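Local structure of uncharacterized protein (Parabacteroides merdae, 4R7F) at residues Pro29-Gly34 with Leu102-Asp107; Tyr96-Leu101 with Leu338-Ser343; Arg190-Val195 with Gln347-Pro352. The protein is of unknown function but has three immunoglobulin-like beta-sandwich domains, the first resembling a type 9 secretion system plug domain, and may be linked to protein secretion. All coordinates share one frame; numbering follows the deposited sequence.

Interaction 1: Pro29-Gly34 with Leu102-Asp107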
loop_
_atom_site.group_PDB
_atom_site.type_symbol
_atom_site.label_atom_id
_atom_site.label_comp_id
_atom_site.label_asym_id
_atom_site.label_seq_id
_atom_site.Cartn_x
_atom_site.Cartn_y
_atom_site.Cartn_z
ATOM N N PRO A 29 13.946 7.410 -0.634
ATOM C CA PRO A 29 15.266 7.844 -1.094
ATOM C C PRO A 29 16.326 6.754 -0.961
ATOM O O PRO A 29 17.304 6.932 -0.249
ATOM C CB PRO A 29 15.564 9.021 -0.156
ATOM C CG PRO A 29 14.901 8.618 1.143
ATOM C CD PRO A 29 13.681 7.832 0.763
ATOM N N TYR A 30 16.076 5.610 -1.577
ATOM C CA TYR A 30 17.081 4.577 -1.718
ATOM C C TYR A 30 16.922 3.792 -3.004
ATOM O O TYR A 30 15.800 3.627 -3.547
ATOM C CB TYR A 30 17.124 3.620 -0.505
ATOM C CG TYR A 30 15.806 3.032 -0.071
ATOM C CD1 TYR A 30 15.281 1.900 -0.684
ATOM C CD2 TYR A 30 15.096 3.587 0.991
ATOM C CE1 TYR A 30 14.058 1.345 -0.269
ATOM C CE2 TYR A 30 13.872 3.050 1.415
ATOM C CZ TYR A 30 13.343 1.936 0.778
ATOM O OH TYR A 30 12.150 1.392 1.229
ATOM N N ILE A 31 18.071 3.299 -3.465
ATOM C CA ILE A 31 18.160 2.381 -4.591
ATOM C C ILE A 31 19.131 1.232 -4.309
ATOM O O ILE A 31 19.943 1.291 -3.384
ATOM C CB ILE A 31 18.585 3.121 -5.859
ATOM C CG1 ILE A 31 19.933 3.812 -5.679
ATOM C CG2 ILE A 31 17.541 4.174 -6.199
ATOM C CD1 ILE A 31 20.503 4.396 -6.965
ATOM N N ALA A 32 19.029 0.171 -5.102
ATOM C CA ALA A 32 19.924 -0.981 -4.970
ATOM C C ALA A 32 21.192 -0.732 -5.738
ATOM O O ALA A 32 21.139 -0.146 -6.812
ATOM C CB ALA A 32 19.261 -2.239 -5.496
ATOM N N LEU A 33 22.323 -1.172 -5.172
ATOM C CA LEU A 33 23.657 -1.001 -5.762
ATOM C C LEU A 33 23.780 -1.590 -7.181
ATOM O O LEU A 33 24.241 -0.913 -8.109
ATOM C CB LEU A 33 24.684 -1.658 -4.842
ATOM C CG LEU A 33 26.139 -1.637 -5.260
ATOM C CD1 LEU A 33 26.672 -0.218 -5.306
ATOM C CD2 LEU A 33 26.927 -2.472 -4.270
ATOM N N GLY A 34 23.356 -2.840 -7.357
ATOM C CA GLY A 34 23.403 -3.475 -8.691
ATOM C C GLY A 34 22.341 -3.022 -9.699
ATOM O O GLY A 34 22.492 -3.246 -10.895
ATOM N N LEU A 102 20.421 12.791 -12.270
ATOM C CA LEU A 102 20.188 11.395 -11.965
ATOM C C LEU A 102 21.498 10.740 -11.526
ATOM O O LEU A 102 22.573 11.011 -12.085
ATOM C CB LEU A 102 19.644 10.676 -13.181
ATOM C CG LEU A 102 18.394 11.297 -13.774
ATOM C CD1 LEU A 102 17.932 10.481 -14.970
ATOM C CD2 LEU A 102 17.310 11.384 -12.721
ATOM N N LEU A 103 21.398 9.879 -10.523
ATOM C CA LEU A 103 22.521 9.103 -10.059
ATOM C C LEU A 103 22.117 7.656 -9.796
ATOM O O LEU A 103 21.037 7.397 -9.303
ATOM C CB LEU A 103 23.041 9.699 -8.778
ATOM C CG LEU A 103 23.823 10.998 -8.912
ATOM C CD1 LEU A 103 23.892 11.716 -7.570
ATOM C CD2 LEU A 103 25.216 10.715 -9.432
ATOM N N PRO A 104 22.987 6.699 -10.129
ATOM C CA PRO A 104 24.241 6.905 -10.838
ATOM C C PRO A 104 23.966 7.298 -12.302
ATOM O O PRO A 104 22.835 7.157 -12.784
ATOM C CB PRO A 104 24.887 5.531 -10.782
ATOM C CG PRO A 104 23.711 4.620 -10.870
ATOM C CD PRO A 104 22.700 5.268 -9.958
ATOM N N ASN A 105 24.981 7.802 -12.992
ATOM C CA ASN A 105 24.809 8.213 -14.377
ATOM C C ASN A 105 26.077 7.860 -15.160
ATOM O O ASN A 105 26.885 7.067 -14.682
ATOM C CB ASN A 105 24.446 9.708 -14.433
ATOM C CG ASN A 105 25.477 10.595 -13.757
ATOM O OD1 ASN A 105 26.674 10.376 -13.887
ATOM N ND2 ASN A 105 25.018 11.602 -13.026
ATOM N N ASP A 106 26.240 8.430 -16.356
ATOM C CA ASP A 106 27.418 8.148 -17.205
ATOM C C ASP A 106 28.736 8.670 -16.606
ATOM O O ASP A 106 29.796 8.147 -16.929
ATOM C CB ASP A 106 27.251 8.742 -18.630
ATOM C CG ASP A 106 26.401 7.872 -19.555
ATOM O OD1 ASP A 106 25.869 6.837 -19.116
ATOM O OD2 ASP A 106 26.255 8.235 -20.740
ATOM N N ASP A 107 28.665 9.697 -15.758
ATOM C CA ASP A 107 29.848 10.342 -15.170
ATOM C C ASP A 107 30.241 9.777 -13.803
ATOM O O ASP A 107 31.410 9.892 -13.405
ATOM C CB ASP A 107 29.583 11.843 -14.948
ATOM C CG ASP A 107 29.352 12.620 -16.243
ATOM O OD1 ASP A 107 29.731 12.146 -17.343
ATOM O OD2 ASP A 107 28.781 13.729 -16.141
#
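Ile31 and Leu103 have the closest alpha carbons of this pair, CA to CA 9.7 Å, a spacing at which the backbones cannot hydrogen-bond and side chains must bridge the gap. The pair lies where two sheets of an immunoglobulin-like beta-sandwich face each other, at the end where strand 96-103 runs out, in the domain that resembles the first domain of the type 9 secretion system plug protein. Strand 30-32 runs parallel to strand 129-138 in one sheet, while Leu102 and Leu103 end strand 96-103 in the four-stranded antiparallel sheet. Immediately after Leu103 the chain turns through a cis peptide bond into Pro104, and the strand is over.

The bridge is made by a single methyl group. CD1 of Ile31 meets CD of Pro104 at 3.8 Å, an apolar contact in which the two side chains reach toward each other. The same methyl lies 3.8 Å from the carbonyl O of Leu103, so it sits against the peptide unit that joins Leu103 to Pro104. Two torsions carry it there: CG1 of Ile31 stands between the backbone N and the carbonyl carbon (chi1 59°), and the chain then runs out fully extended. The end of the Leu103 side chain leads away from Ile31 and packs on Ile41, Tyr55 and Phe135, and its backbone pairs with Ile39. Ile39 also packs on Ile31, so strand 39-46 flanks both partners.

Beyond the proline, Asn105 fixes the course of the loop with both ends of its amide. ND2 reaches back to the carbonyl O of Leu102 at 2.7 Å, almost in line with that C=O bond. OD1 makes an Asx turn, accepting the backbone N of Asp107 at 2.8 Å, with the donor tilted 24° from the carbonyl plane.

Interaction 2: Tyr96-Leu101 with Leu338-Ser343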
loop_
_atom_site.group_PDB
_atom_site.type_symbol
_atom_site.label_atom_id
_atom_site.label_comp_id
_atom_site.label_asym_id
_atom_site.label_seq_id
_atom_site.Cartn_x
_atom_site.Cartn_y
_atom_site.Cartn_z
ATOM N N TYR A 96 12.601 31.097 -13.123
ATOM C CA TYR A 96 13.519 30.122 -12.597
ATOM C C TYR A 96 13.984 29.169 -13.692
ATOM O O TYR A 96 13.370 29.080 -14.773
ATOM C CB TYR A 96 12.814 29.325 -11.472
ATOM C CG TYR A 96 11.636 28.520 -11.923
ATOM C CD1 TYR A 96 11.803 27.236 -12.394
ATOM C CD2 TYR A 96 10.342 29.033 -11.867
ATOM C CE1 TYR A 96 10.716 26.464 -12.808
ATOM C CE2 TYR A 96 9.252 28.272 -12.276
ATOM C CZ TYR A 96 9.446 26.971 -12.753
ATOM O OH TYR A 96 8.369 26.170 -13.180
ATOM N N SER A 97 15.055 28.439 -13.394
ATOM C CA SER A 97 15.459 27.294 -14.209
ATOM C C SER A 97 15.297 26.034 -13.331
ATOM O O SER A 97 15.454 26.082 -12.135
ATOM C CB SER A 97 16.901 27.439 -14.748
ATOM O OG SER A 97 17.244 28.779 -15.085
ATOM N N ASN A 98 14.958 24.923 -13.956
ATOM C CA ASN A 98 14.737 23.662 -13.298
ATOM C C ASN A 98 15.835 22.698 -13.705
ATOM O O ASN A 98 16.111 22.546 -14.894
ATOM C CB ASN A 98 13.384 23.111 -13.743
ATOM C CG ASN A 98 13.120 21.730 -13.227
ATOM O OD1 ASN A 98 12.939 20.779 -14.004
ATOM N ND2 ASN A 98 13.085 21.607 -11.896
ATOM N N TYR A 99 16.423 22.034 -12.713
ATOM C CA TYR A 99 17.616 21.210 -12.861
ATOM C C TYR A 99 17.328 19.794 -12.404
ATOM O O TYR A 99 16.543 19.555 -11.491
ATOM C CB TYR A 99 18.740 21.755 -11.994
ATOM C CG TYR A 99 19.218 23.135 -12.393
ATOM C CD1 TYR A 99 18.510 24.267 -12.017
ATOM C CD2 TYR A 99 20.387 23.307 -13.160
ATOM C CE1 TYR A 99 18.932 25.531 -12.387
ATOM C CE2 TYR A 99 20.827 24.579 -13.532
ATOM C CZ TYR A 99 20.080 25.686 -13.159
ATOM O OH TYR A 99 20.485 26.954 -13.497
ATOM N N ARG A 100 18.000 18.852 -13.020
ATOM C CA ARG A 100 17.770 17.438 -12.777
ATOM C C ARG A 100 19.102 16.737 -12.897
ATOM O O ARG A 100 19.818 16.928 -13.874
ATOM C CB ARG A 100 16.801 16.900 -13.797
ATOM C CG ARG A 100 16.420 15.445 -13.638
ATOM C CD ARG A 100 14.990 15.291 -14.147
ATOM N NE ARG A 100 14.716 14.000 -14.746
ATOM C CZ ARG A 100 15.181 13.631 -15.933
ATOM N NH1 ARG A 100 15.967 14.441 -16.641
ATOM N NH2 ARG A 100 14.881 12.431 -16.404
ATOM N N LEU A 101 19.423 15.972 -11.863
ATOM C CA LEU A 101 20.605 15.141 -11.778
ATOM C C LEU A 101 20.118 13.759 -11.413
ATOM O O LEU A 101 19.438 13.585 -10.394
ATOM C CB LEU A 101 21.536 15.670 -10.690
ATOM C CG LEU A 101 22.721 14.802 -10.284
ATOM C CD1 LEU A 101 23.718 14.668 -11.423
ATOM C CD2 LEU A 101 23.403 15.425 -9.098
ATOM N N LEU A 338 7.300 30.954 -0.013
ATOM C CA LEU A 338 7.257 30.892 -1.458
ATOM C C LEU A 338 7.392 29.429 -1.906
ATOM O O LEU A 338 8.414 28.789 -1.699
ATOM C CB LEU A 338 8.377 31.735 -2.053
ATOM C CG LEU A 338 8.350 31.947 -3.572
ATOM C CD1 LEU A 338 7.313 32.996 -3.949
ATOM C CD2 LEU A 338 9.710 32.367 -4.107
ATOM N N LEU A 339 6.342 28.964 -2.564
ATOM C CA LEU A 339 6.137 27.592 -2.972
ATOM C C LEU A 339 5.701 27.520 -4.443
ATOM O O LEU A 339 4.929 28.369 -4.953
ATOM C CB LEU A 339 5.041 26.942 -2.101
ATOM C CG LEU A 339 5.418 26.724 -0.627
ATOM C CD1 LEU A 339 4.240 26.224 0.181
ATOM C CD2 LEU A 339 6.567 25.745 -0.511
ATOM N N LYS A 340 6.216 26.496 -5.108
ATOM C CA LYS A 340 5.815 26.130 -6.459
ATOM C C LYS A 340 4.468 25.442 -6.422
ATOM O O LYS A 340 4.189 24.602 -5.555
ATOM C CB LYS A 340 6.862 25.208 -7.060
ATOM C CG LYS A 340 6.797 25.009 -8.557
ATOM C CD LYS A 340 7.906 24.047 -9.002
ATOM C CE LYS A 340 8.153 24.114 -10.498
ATOM N NZ LYS A 340 9.530 23.691 -10.856
ATOM N N GLN A 341 3.630 25.806 -7.373
ATOM C CA GLN A 341 2.287 25.268 -7.480
ATOM C C GLN A 341 2.224 23.744 -7.470
ATOM O O GLN A 341 3.045 23.081 -8.115
ATOM C CB GLN A 341 1.649 25.731 -8.777
ATOM C CG GLN A 341 1.355 27.192 -8.865
ATOM C CD GLN A 341 0.780 27.510 -10.224
ATOM O OE1 GLN A 341 1.516 27.597 -11.213
ATOM N NE2 GLN A 341 -0.539 27.648 -10.287
ATOM N N GLY A 342 1.202 23.216 -6.795
ATOM C CA GLY A 342 0.995 21.775 -6.688
ATOM C C GLY A 342 0.099 21.379 -5.513
ATOM O O GLY A 342 -0.621 22.220 -4.957
ATOM N N SER A 343 0.156 20.093 -5.150
ATOM C CA SER A 343 -0.546 19.531 -3.979
ATOM C C SER A 343 0.464 19.313 -2.894
ATOM O O SER A 343 1.470 18.626 -3.112
ATOM C CB SER A 343 -1.208 18.175 -4.293
ATOM O OG SER A 343 -2.014 18.258 -5.454
#
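Tyr96 and Lys340 carry this contact, their side chains crossing at about a right angle. The hydroxyl OH of Tyr96 lies 3.4 Å from CE of Lys340, and the ammonium end stays close to the ring, with NZ of Lys340 3.6 Å from CE1 of Tyr96. That nitrogen approaches the ring obliquely and makes no hydrogen bond to the phenol oxygen, so the touch is one of packing along the last carbon and nitrogen of the lysine. Asn98, two residues on along the same strand, marks the other margin: its ND2 is 4.3 Å from NZ of Lys340. Both groups are donors and do not bond each other.

What holds them side by side is Asp44, outside both segments. Its OD1 takes the amide of Asn98, and its OD2 forms a salt bridge with NZ of Lys340. The amide of Asn98 has a second acceptor in Asn42. NZ of Lys340 also donates to the carbonyl of Asp285, while OH of Tyr96 is bonded to the carbonyl of Ala288, so the phenol oxygen, the Asn98 ND2 and the lysine nitrogen all have partners. Lys340 arrives with CG anti to its backbone N (chi1 -165°) and every later bond extended, which sends the charge the full length of the chain toward Asp44. The carboxylate probably offsets that buried positive charge.

This buried lysine-aspartate salt bridge joins the plug-like first domain to the C-terminal part of the chain. Tyr96 and Asn98 belong to the antiparallel sheet in which strand 96-103 lies between 39-46 and 86-88. Lys340 is the last residue of strand 332-340, which pairs with 290-298 and 325-327 in a separate sheet. Short helix 284-287 supplies Asp285, and Ala288 follows directly after it, ahead of strand 290-298.

Interaction 3: Arg190-Val195 with Gln347-Pro352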
loop_
_atom_site.group_PDB
_atom_site.type_symbol
_atom_site.label_atom_id
_atom_site.label_comp_id
_atom_site.label_asym_id
_atom_site.label_seq_id
_atom_site.Cartn_x
_atom_site.Cartn_y
_atom_site.Cartn_z
ATOM N N ARG A 190 11.131 11.279 8.578
ATOM C CA ARG A 190 11.542 12.325 9.511
ATOM C C ARG A 190 12.769 11.827 10.227
ATOM O O ARG A 190 12.788 10.690 10.746
ATOM C CB ARG A 190 10.465 12.594 10.548
ATOM C CG ARG A 190 9.294 13.403 10.021
ATOM C CD ARG A 190 8.095 13.404 10.979
ATOM N NE ARG A 190 8.490 13.832 12.317
ATOM C CZ ARG A 190 7.711 13.727 13.384
ATOM N NH1 ARG A 190 6.509 13.187 13.288
ATOM N NH2 ARG A 190 8.136 14.162 14.555
ATOM N N ARG A 191 13.785 12.673 10.284
ATOM C CA ARG A 191 14.951 12.381 11.100
ATOM C C ARG A 191 14.797 12.811 12.510
ATOM O O ARG A 191 15.427 12.260 13.372
ATOM C CB ARG A 191 16.187 13.030 10.533
ATOM C CG ARG A 191 16.593 12.380 9.217
ATOM C CD ARG A 191 18.081 12.538 9.018
ATOM N NE ARG A 191 18.506 12.159 7.682
ATOM C CZ ARG A 191 19.761 12.278 7.245
ATOM N NH1 ARG A 191 20.705 12.800 8.036
ATOM N NH2 ARG A 191 20.068 11.895 6.008
ATOM N N ASP A 192 13.962 13.804 12.767
ATOM C CA ASP A 192 13.902 14.388 14.103
ATOM C C ASP A 192 13.496 13.401 15.196
ATOM O O ASP A 192 13.982 13.505 16.327
ATOM C CB ASP A 192 12.976 15.598 14.098
ATOM C CG ASP A 192 11.514 15.219 13.867
ATOM O OD1 ASP A 192 11.145 14.955 12.713
ATOM O OD2 ASP A 192 10.730 15.218 14.840
ATOM N N ASN A 193 12.589 12.466 14.892
ATOM C CA ASN A 193 12.168 11.475 15.899
ATOM C C ASN A 193 12.539 10.038 15.511
ATOM O O ASN A 193 11.855 9.075 15.897
ATOM C CB ASN A 193 10.683 11.591 16.182
ATOM C CG ASN A 193 9.831 11.117 15.016
ATOM O OD1 ASN A 193 10.288 11.080 13.882
ATOM N ND2 ASN A 193 8.593 10.727 15.300
ATOM N N ALA A 194 13.637 9.903 14.767
ATOM C CA ALA A 194 14.120 8.603 14.321
ATOM C C ALA A 194 14.698 7.809 15.487
ATOM O O ALA A 194 15.059 8.364 16.503
ATOM C CB ALA A 194 15.153 8.763 13.233
ATOM N N VAL A 195 14.781 6.495 15.328
ATOM C CA VAL A 195 15.214 5.615 16.384
ATOM C C VAL A 195 16.413 4.791 15.906
ATOM O O VAL A 195 16.472 4.366 14.738
ATOM C CB VAL A 195 14.059 4.654 16.771
ATOM C CG1 VAL A 195 14.512 3.649 17.806
ATOM C CG2 VAL A 195 12.876 5.428 17.301
ATOM N N GLN A 347 2.049 19.551 8.148
ATOM C CA GLN A 347 1.550 19.504 9.500
ATOM C C GLN A 347 2.407 20.390 10.372
ATOM O O GLN A 347 3.431 20.963 9.942
ATOM C CB GLN A 347 1.576 18.083 10.028
ATOM C CG GLN A 347 2.968 17.585 10.267
ATOM C CD GLN A 347 3.036 16.150 10.767
ATOM O OE1 GLN A 347 2.033 15.524 11.117
ATOM N NE2 GLN A 347 4.249 15.620 10.807
ATOM N N TYR A 348 1.995 20.463 11.619
ATOM C CA TYR A 348 2.568 21.345 12.578
ATOM C C TYR A 348 3.100 20.525 13.746
ATOM O O TYR A 348 2.347 19.845 14.428
ATOM C CB TYR A 348 1.490 22.305 13.077
ATOM C CG TYR A 348 0.937 23.268 12.037
ATOM C CD1 TYR A 348 1.687 24.354 11.548
ATOM C CD2 TYR A 348 -0.362 23.137 11.595
ATOM C CE1 TYR A 348 1.141 25.237 10.631
ATOM C CE2 TYR A 348 -0.898 24.005 10.677
ATOM C CZ TYR A 348 -0.161 25.040 10.188
ATOM O OH TYR A 348 -0.780 25.884 9.287
ATOM N N LEU A 349 4.399 20.611 13.977
ATOM C CA LEU A 349 5.020 19.881 15.054
ATOM C C LEU A 349 5.446 20.856 16.132
ATOM O O LEU A 349 5.889 21.940 15.840
ATOM C CB LEU A 349 6.252 19.139 14.551
ATOM C CG LEU A 349 6.073 18.002 13.556
ATOM C CD1 LEU A 349 7.450 17.400 13.268
ATOM C CD2 LEU A 349 5.145 16.938 14.112
ATOM N N PHE A 350 5.315 20.427 17.370
ATOM C CA PHE A 350 5.796 21.120 18.538
ATOM C C PHE A 350 7.141 20.515 18.988
ATOM O O PHE A 350 7.250 19.302 19.146
ATOM C CB PHE A 350 4.752 20.923 19.652
ATOM C CG PHE A 350 5.107 21.556 20.941
ATOM C CD1 PHE A 350 5.106 22.936 21.072
ATOM C CD2 PHE A 350 5.442 20.778 22.035
ATOM C CE1 PHE A 350 5.446 23.537 22.279
ATOM C CE2 PHE A 350 5.776 21.370 23.243
ATOM C CZ PHE A 350 5.762 22.751 23.366
ATOM N N VAL A 351 8.134 21.351 19.245
ATOM C CA VAL A 351 9.427 20.892 19.782
ATOM C C VAL A 351 9.587 21.527 21.151
ATOM O O VAL A 351 9.686 22.754 21.236
ATOM C CB VAL A 351 10.602 21.313 18.895
ATOM C CG1 VAL A 351 11.913 20.811 19.475
ATOM C CG2 VAL A 351 10.413 20.793 17.482
ATOM N N PRO A 352 9.556 20.710 22.227
ATOM C CA PRO A 352 9.688 21.178 23.609
ATOM C C PRO A 352 11.031 21.848 23.759
ATOM O O PRO A 352 11.935 21.508 23.017
ATOM C CB PRO A 352 9.613 19.889 24.472
ATOM C CG PRO A 352 9.148 18.843 23.570
ATOM C CD PRO A 352 9.437 19.250 22.151
HETATM O O HOH W 1 4.725 12.587 11.071
#
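The guanidinium of Arg190 has a neighbour on both faces: CD1 of Leu349 lies 3.4 Å above the plane on one side, and ND2 of Asn193 is on the opposite face, each offset toward the rim. At the edge, in plane, come the carboxylate of Asp192 and a water. Asp192 is gripped side-on. NE of Arg190 reaches OD1 of Asp192 at 2.9 Å and NH2 reaches OD2 of Asp192 at 2.8 Å, both bonds almost straight and both using the syn lone pairs. A bend at chi3 (54°) turns the arginine's end back on its own loop. This loop follows strand 181-187 and includes a type I beta turn (Arg191 to Ala194); strand 342-352 pairs with 305-310.

CD1 of Leu349 is 3.6 Å from NH2 of Arg190. Gln347 comes in with its amide plane 86° from the guanidinium and is joined through the water, which accepts from NH1 of Arg190 at 2.9 Å and from NE2 of Gln347 at 3.1 Å. That NE2 also donates to Asn310, and OD2 of Asp192 takes the backbone N of Gly358.

A leucine in place of Arg190 would probably leave the Asp192 carboxylate without its charge mate and the water without one donor. The loop thus carries its own counter-charge, and strand 342-352 probably meets a largely neutralised ion pair with a leucine methyl.

Along the chain, interaction 1 closes before interaction 3 opens, while interaction 2 crosses both. Interactions 1 and 2 share strand 96-103: its later end serves the sandwich of the first domain, and its earlier end meets the end of strand 332-340, centres about 22 Å apart. The chain continues from Lys340 into strand 342-352, which carries interaction 3, about 25 Å between centres and on the other side of the chain's centre. The centres of interactions 1 and 3 are about 29 Å apart, their nearest atoms about 8 Å. One contact lies within a domain; the other two join distant regions to the C-terminal part, consistent with domains packing against one another within the one chain.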